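Local coordinates for epimerase domain-containing protein (PDB 6ZLK) that probably interconverts UDP-glucuronic acid and UDP-galacturonic acid by epimerisation at C4 of the sugar, with NAD as bound cofactor, at residues 201-214 with 266-280. Residues are numbered along the deposited sequence; the frame is centred on the assembly and turned at random.
Sequences KPLTIFGDGTQTRD and TKNFLKSVPGEPKQT. With UGB ((2S,3R,4S,5R,6R)-6-[[[(2R,3S,4R,5R)-5-(2,4-dioxopyrimidin-1-yl)-3,4-dihydroxy-oxolan-2-yl]methoxy-hydroxy-phosphoryl]oxy-hydroxy-phosphoryl]oxy-3,4,5-trihydroxy-oxane-2-carboxylic acid), chain G.
The carbonyl oxygen of Pro277 is gripped by both terminal nitrogens of Arg213: NH1 lies 2.9 Å from Pro277 O, above the carbonyl plane, and NH2 3.0 Å from the same atom, in that plane. Arginine suits this place in the UDP-sugar site of an extended short-chain dehydrogenase/reductase (SDR) fold because its nitrogens point several ways at once. Bent at chi2 (-68°), the chain turns NE onto the pyrophosphate, 2.6 Å from UGB O2B in a nearly straight bond (170°). NH1 also reaches Thr212 O, which takes Thr280 N from the opposite face of its plane. Thr280 bonds back through its hydroxyl, OG1 accepting from Asp214 N, while its CG2 lies over the guanidinium face opposite UGB O3D. A water accepts from Arg213 NH2 and lies close to Glu276 OE2, which also forms a salt bridge with Arg88.

The uridine end rests on a two-stranded parallel sheet, 203-206 beside 267-270, probably part of the substrate-binding region, whose ladder includes Leu203 N to Thr266 O at 2.7 Å. Phe206 suits its position because a flat aromatic ring can lie over the uracil, which covers one face of it with N3 3.6 Å above the plane. Methyl groups meet the ring elsewhere: Leu270 CD1 at its edge, 3.6 Å from Phe206 CE1, and Val273 CG2 obliquely. Phe206 N also donates to uracil O2. On the other face of the sheet, Ile205, which also packs on Ile254 of helix 250-261, lies alongside Phe269, its CD1 against the ring's CE1. Gln211, bent at chi2 (-94°), spans the following turn: its NE2 donates to UGB O3D and, in its amide plane, to Phe206 O at 2.8 Å.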
loop_
_atom_site.group_PDB
_atom_site.type_symbol
_atom_site.label_atom_id
_atom_site.label_comp_id
_atom_site.label_asym_id
_atom_site.label_seq_id
_atom_site.Cartn_x
_atom_site.Cartn_y
_atom_site.Cartn_z
ATOM N N LYS A 201 20.465 24.442 -23.568
ATOM C CA LYS A 201 19.901 24.935 -22.298
ATOM C C LYS A 201 20.658 24.273 -21.157
ATOM O O LYS A 201 21.252 23.220 -21.334
ATOM C CB LYS A 201 18.415 24.638 -22.199
ATOM C CG LYS A 201 17.557 25.440 -23.170
ATOM C CD LYS A 201 16.103 25.049 -23.081
ATOM C CE LYS A 201 15.603 25.007 -21.653
ATOM N NZ LYS A 201 14.126 24.937 -21.598
ATOM N N PRO A 202 20.718 24.917 -19.970
ATOM C CA PRO A 202 21.366 24.304 -18.820
ATOM C C PRO A 202 20.698 22.954 -18.551
ATOM O O PRO A 202 19.492 22.859 -18.639
ATOM C CB PRO A 202 21.100 25.307 -17.692
ATOM C CG PRO A 202 21.048 26.638 -18.441
ATOM C CD PRO A 202 20.235 26.280 -19.665
ATOM N N LEU A 203 21.525 21.992 -18.154
ATOM C CA LEU A 203 21.034 20.647 -17.762
ATOM C C LEU A 203 20.535 20.744 -16.317
ATOM O O LEU A 203 21.312 21.163 -15.427
ATOM C CB LEU A 203 22.130 19.620 -17.937
ATOM C CG LEU A 203 22.149 18.912 -19.286
ATOM C CD1 LEU A 203 22.268 19.875 -20.431
ATOM C CD2 LEU A 203 23.254 17.854 -19.349
ATOM N N THR A 204 19.301 20.323 -16.073
ATOM C CA THR A 204 18.700 20.374 -14.726
ATOM C C THR A 204 19.157 19.132 -13.981
ATOM O O THR A 204 18.672 18.056 -14.321
ATOM C CB THR A 204 17.180 20.495 -14.767
ATOM O OG1 THR A 204 16.619 19.417 -15.512
ATOM C CG2 THR A 204 16.694 21.822 -15.331
ATOM N N ILE A 205 19.969 19.294 -12.938
ATOM C CA ILE A 205 20.469 18.147 -12.160
ATOM C C ILE A 205 19.864 18.280 -10.772
ATOM O O ILE A 205 20.084 19.315 -10.158
ATOM C CB ILE A 205 21.995 18.155 -12.127
ATOM C CG1 ILE A 205 22.551 18.041 -13.547
ATOM C CG2 ILE A 205 22.515 17.049 -11.197
ATOM C CD1 ILE A 205 24.066 18.245 -13.652
ATOM N N PHE A 206 19.174 17.257 -10.276
ATOM C CA PHE A 206 18.582 17.291 -8.923
ATOM C C PHE A 206 19.645 16.793 -7.960
ATOM O O PHE A 206 20.246 15.719 -8.166
ATOM C CB PHE A 206 17.229 16.557 -8.907
ATOM C CG PHE A 206 16.255 17.035 -9.944
ATOM C CD1 PHE A 206 16.279 18.354 -10.395
ATOM C CD2 PHE A 206 15.325 16.183 -10.502
ATOM C CE1 PHE A 206 15.382 18.802 -11.353
ATOM C CE2 PHE A 206 14.415 16.639 -11.433
ATOM C CZ PHE A 206 14.439 17.940 -11.865
ATOM N N GLY A 207 19.996 17.633 -6.998
ATOM C CA GLY A 207 21.097 17.331 -6.087
ATOM C C GLY A 207 22.404 17.422 -6.824
ATOM O O GLY A 207 22.494 18.243 -7.761
ATOM N N ASP A 208 23.389 16.627 -6.463
ATOM C CA ASP A 208 24.765 16.860 -6.979
ATOM C C ASP A 208 25.045 15.964 -8.203
ATOM O O ASP A 208 26.085 16.102 -8.810
ATOM C CB ASP A 208 25.823 16.651 -5.910
ATOM C CG ASP A 208 25.856 15.261 -5.321
ATOM O OD1 ASP A 208 25.265 14.342 -5.913
ATOM O OD2 ASP A 208 26.449 15.119 -4.226
ATOM N N GLY A 209 24.075 15.176 -8.671
ATOM C CA GLY A 209 24.314 14.352 -9.860
ATOM C C GLY A 209 25.069 13.080 -9.580
ATOM O O GLY A 209 25.304 12.263 -10.521
ATOM N N THR A 210 25.491 12.843 -8.331
ATOM C CA THR A 210 26.272 11.619 -8.023
ATOM C C THR A 210 25.340 10.434 -7.713
ATOM O O THR A 210 25.889 9.332 -7.580
ATOM C CB THR A 210 27.241 11.827 -6.848
ATOM O OG1 THR A 210 26.471 12.041 -5.671
ATOM C CG2 THR A 210 28.186 12.982 -7.127
ATOM N N GLN A 211 24.042 10.672 -7.636
ATOM C CA GLN A 211 23.029 9.603 -7.475
ATOM C C GLN A 211 23.203 8.616 -8.637
ATOM O O GLN A 211 23.570 9.028 -9.732
ATOM C CB GLN A 211 21.593 10.084 -7.390
ATOM C CG GLN A 211 21.139 10.878 -8.602
ATOM C CD GLN A 211 21.267 12.375 -8.484
ATOM O OE1 GLN A 211 22.287 12.910 -8.021
ATOM N NE2 GLN A 211 20.197 13.061 -8.876
ATOM N N THR A 212 22.993 7.334 -8.365
ATOM C CA THR A 212 23.204 6.276 -9.386
ATOM C C THR A 212 21.897 5.524 -9.541
ATOM O O THR A 212 21.064 5.442 -8.616
ATOM C CB THR A 212 24.353 5.323 -9.047
ATOM O OG1 THR A 212 24.063 4.623 -7.835
ATOM C CG2 THR A 212 25.654 6.059 -8.886
ATOM N N ARG A 213 21.751 4.973 -10.715
ATOM C CA ARG A 213 20.628 4.093 -11.007
ATOM C C ARG A 213 21.126 2.897 -11.816
ATOM O O ARG A 213 22.117 2.988 -12.573
ATOM C CB ARG A 213 19.554 4.769 -11.876
ATOM C CG ARG A 213 18.855 5.958 -11.243
ATOM C CD ARG A 213 17.988 5.504 -10.084
ATOM N NE ARG A 213 17.238 6.604 -9.438
ATOM C CZ ARG A 213 17.601 7.239 -8.318
ATOM N NH1 ARG A 213 18.754 6.976 -7.725
ATOM N NH2 ARG A 213 16.767 8.117 -7.751
ATOM N N ASP A 214 20.385 1.834 -11.660
ATOM C CA ASP A 214 20.525 0.618 -12.493
ATOM C C ASP A 214 19.678 0.810 -13.744
ATOM O O ASP A 214 18.629 0.190 -13.891
ATOM C CB ASP A 214 20.008 -0.571 -11.704
ATOM C CG ASP A 214 20.478 -1.851 -12.338
ATOM O OD1 ASP A 214 20.890 -1.798 -13.533
ATOM O OD2 ASP A 214 20.529 -2.857 -11.584
ATOM N N THR A 266 26.112 23.069 -19.979
ATOM C CA THR A 266 26.046 23.883 -18.744
ATOM C C THR A 266 25.207 23.107 -17.738
ATOM O O THR A 266 24.154 22.654 -18.123
ATOM C CB THR A 266 25.398 25.231 -19.034
ATOM O OG1 THR A 266 26.297 25.815 -19.979
ATOM C CG2 THR A 266 25.256 26.139 -17.843
ATOM N N LYS A 267 25.652 23.033 -16.490
ATOM C CA LYS A 267 24.895 22.322 -15.436
ATOM C C LYS A 267 24.146 23.319 -14.580
ATOM O O LYS A 267 24.721 24.325 -14.119
ATOM C CB LYS A 267 25.854 21.498 -14.598
ATOM C CG LYS A 267 26.510 20.363 -15.376
ATOM C CD LYS A 267 27.448 19.536 -14.573
ATOM C CE LYS A 267 28.089 18.457 -15.407
ATOM N NZ LYS A 267 29.127 19.015 -16.326
ATOM N N ASN A 268 22.884 23.019 -14.331
ATOM C CA ASN A 268 22.059 23.751 -13.359
ATOM C C ASN A 268 21.757 22.796 -12.208
ATOM O O ASN A 268 20.885 21.956 -12.378
ATOM C CB ASN A 268 20.807 24.291 -14.029
ATOM C CG ASN A 268 19.912 25.078 -13.102
ATOM O OD1 ASN A 268 20.324 25.451 -11.998
ATOM N ND2 ASN A 268 18.672 25.293 -13.527
ATOM N N PHE A 269 22.495 22.896 -11.106
ATOM C CA PHE A 269 22.279 22.030 -9.938
ATOM C C PHE A 269 21.134 22.577 -9.100
ATOM O O PHE A 269 21.229 23.700 -8.546
ATOM C CB PHE A 269 23.562 21.937 -9.151
ATOM C CG PHE A 269 24.674 21.210 -9.854
ATOM C CD1 PHE A 269 24.705 19.838 -9.889
ATOM C CD2 PHE A 269 25.720 21.902 -10.431
ATOM C CE1 PHE A 269 25.751 19.150 -10.459
ATOM C CE2 PHE A 269 26.754 21.214 -11.042
ATOM C CZ PHE A 269 26.781 19.849 -11.041
ATOM N N LEU A 270 20.053 21.830 -9.027
ATOM C CA LEU A 270 18.857 22.236 -8.266
ATOM C C LEU A 270 18.808 21.457 -6.978
ATOM O O LEU A 270 19.534 20.477 -6.830
ATOM C CB LEU A 270 17.619 21.981 -9.107
ATOM C CG LEU A 270 17.648 22.702 -10.448
ATOM C CD1 LEU A 270 16.547 22.176 -11.328
ATOM C CD2 LEU A 270 17.551 24.206 -10.243
ATOM N N LYS A 271 17.982 21.925 -6.075
ATOM C CA LYS A 271 17.785 21.272 -4.767
ATOM C C LYS A 271 17.322 19.834 -5.025
ATOM O O LYS A 271 16.485 19.556 -5.914
ATOM C CB LYS A 271 16.821 22.132 -3.946
ATOM C CG LYS A 271 16.532 21.648 -2.534
ATOM C CD LYS A 271 17.717 21.721 -1.596
ATOM C CE LYS A 271 17.422 21.063 -0.259
ATOM N NZ LYS A 271 17.408 19.578 -0.350
ATOM N N SER A 272 17.889 18.894 -4.286
ATOM C CA SER A 272 17.437 17.493 -4.392
ATOM C C SER A 272 15.941 17.480 -4.041
ATOM O O SER A 272 15.482 18.362 -3.283
ATOM C CB SER A 272 18.278 16.586 -3.545
ATOM O OG SER A 272 18.141 16.983 -2.201
ATOM N N VAL A 273 15.234 16.540 -4.634
ATOM C CA VAL A 273 13.758 16.370 -4.570
ATOM C C VAL A 273 13.510 15.317 -3.498
ATOM O O VAL A 273 14.252 14.334 -3.427
ATOM C CB VAL A 273 13.226 15.925 -5.947
ATOM C CG1 VAL A 273 11.753 16.203 -6.081
ATOM C CG2 VAL A 273 13.955 16.603 -7.091
ATOM N N PRO A 274 12.517 15.501 -2.601
ATOM C CA PRO A 274 12.160 14.435 -1.673
ATOM C C PRO A 274 11.652 13.192 -2.406
ATOM O O PRO A 274 11.095 13.266 -3.496
ATOM C CB PRO A 274 11.045 15.002 -0.779
ATOM C CG PRO A 274 10.617 16.289 -1.415
ATOM C CD PRO A 274 11.693 16.700 -2.399
ATOM N N GLY A 275 11.859 12.045 -1.783
ATOM C CA GLY A 275 11.272 10.799 -2.302
ATOM C C GLY A 275 12.230 9.978 -3.126
ATOM O O GLY A 275 11.828 8.894 -3.523
ATOM N N GLU A 276 13.434 10.472 -3.398
ATOM C CA GLU A 276 14.305 9.757 -4.370
ATOM C C GLU A 276 15.462 9.150 -3.615
ATOM O O GLU A 276 16.132 9.847 -2.851
ATOM C CB GLU A 276 14.886 10.698 -5.398
ATOM C CG GLU A 276 13.876 11.533 -6.104
ATOM C CD GLU A 276 14.474 11.993 -7.416
ATOM O OE1 GLU A 276 15.250 12.989 -7.397
ATOM O OE2 GLU A 276 14.163 11.353 -8.415
ATOM N N PRO A 277 15.774 7.856 -3.842
ATOM C CA PRO A 277 16.958 7.254 -3.263
ATOM C C PRO A 277 18.245 7.757 -3.935
ATOM O O PRO A 277 18.231 8.169 -5.105
ATOM C CB PRO A 277 16.773 5.761 -3.585
ATOM C CG PRO A 277 15.998 5.767 -4.876
ATOM C CD PRO A 277 15.028 6.924 -4.734
ATOM N N LYS A 278 19.356 7.677 -3.213
ATOM C CA LYS A 278 20.694 8.053 -3.720
ATOM C C LYS A 278 21.183 7.012 -4.717
ATOM O O LYS A 278 21.989 7.318 -5.580
ATOM C CB LYS A 278 21.698 8.174 -2.570
ATOM C CG LYS A 278 21.486 9.421 -1.719
ATOM C CD LYS A 278 22.425 9.504 -0.519
ATOM C CE LYS A 278 23.884 9.703 -0.899
ATOM N NZ LYS A 278 24.809 9.244 0.173
ATOM N N GLN A 279 20.739 5.777 -4.575
ATOM C CA GLN A 279 21.247 4.660 -5.392
ATOM C C GLN A 279 20.119 3.656 -5.628
ATOM O O GLN A 279 19.364 3.340 -4.672
ATOM C CB GLN A 279 22.372 3.964 -4.614
ATOM C CG GLN A 279 22.804 2.633 -5.196
ATOM C CD GLN A 279 23.930 2.049 -4.374
ATOM O OE1 GLN A 279 23.753 1.091 -3.619
ATOM N NE2 GLN A 279 25.086 2.707 -4.445
ATOM N N THR A 280 20.059 3.079 -6.825
ATOM C CA THR A 280 19.338 1.823 -7.110
ATOM C C THR A 280 20.360 0.892 -7.762
ATOM O O THR A 280 21.185 1.315 -8.567
ATOM C CB THR A 280 18.060 2.009 -7.923
ATOM O OG1 THR A 280 18.367 2.289 -9.289
ATOM C CG2 THR A 280 17.120 3.042 -7.359
HETATM N N1 UGB G . 17.012 13.709 -12.479
HETATM C C2 UGB G . 17.842 14.796 -12.686
HETATM O O2 UGB G . 18.939 14.918 -12.153
HETATM N N3 UGB G . 17.345 15.723 -13.558
HETATM C C4 UGB G . 16.131 15.689 -14.212
HETATM O O4 UGB G . 15.825 16.620 -14.956
HETATM C C5 UGB G . 15.321 14.538 -13.925
HETATM C C6 UGB G . 15.785 13.612 -13.082
HETATM P PA UGB G . 14.507 9.239 -13.785
HETATM P PB UGB G . 13.811 7.515 -11.535
HETATM O "O'P" UGB G . 8.792 7.045 -12.897
HETATM O "O'Q" UGB G . 8.505 5.086 -13.587
HETATM C "C1'" UGB G . 12.046 5.862 -10.566
HETATM O O1A UGB G . 15.344 8.864 -14.956
HETATM O O1B UGB G . 12.847 8.542 -11.038
HETATM C C1D UGB G . 17.499 12.646 -11.596
HETATM C "C2'" UGB G . 12.284 4.395 -10.268
HETATM O "O2'" UGB G . 13.659 4.206 -9.926
HETATM O O2A UGB G . 13.301 10.085 -13.959
HETATM O O2B UGB G . 15.099 7.292 -10.835
HETATM C C2D UGB G . 16.407 12.151 -10.657
HETATM O O2D UGB G . 16.344 13.042 -9.560
HETATM C "C3'" UGB G . 11.906 3.590 -11.493
HETATM O "O3'" UGB G . 12.092 2.195 -11.219
HETATM O O3A UGB G . 14.073 7.877 -13.070
HETATM O O3B UGB G . 12.995 6.144 -11.593
HETATM C C3D UGB G . 16.914 10.740 -10.346
HETATM O O3D UGB G . 17.858 10.771 -9.287
HETATM C "C4'" UGB G . 10.481 3.954 -11.919
HETATM O "O4'" UGB G . 9.549 3.733 -10.854
HETATM C C4D UGB G . 17.592 10.307 -11.655
HETATM O O4D UGB G . 17.857 11.532 -12.383
HETATM C "C5'" UGB G . 10.454 5.444 -12.267
HETATM O "O5'" UGB G . 10.723 6.121 -11.037
HETATM C C5D UGB G . 16.795 9.369 -12.522
HETATM O O5D UGB G . 15.462 9.901 -12.677
HETATM C "C6'" UGB G . 9.150 5.891 -12.950
HETATM O O HOH W 1 23.796 22.815 -21.941
HETATM O O HOH W 2 25.653 4.823 -5.766
HETATM O O HOH W 3 13.995 8.507 -8.269
#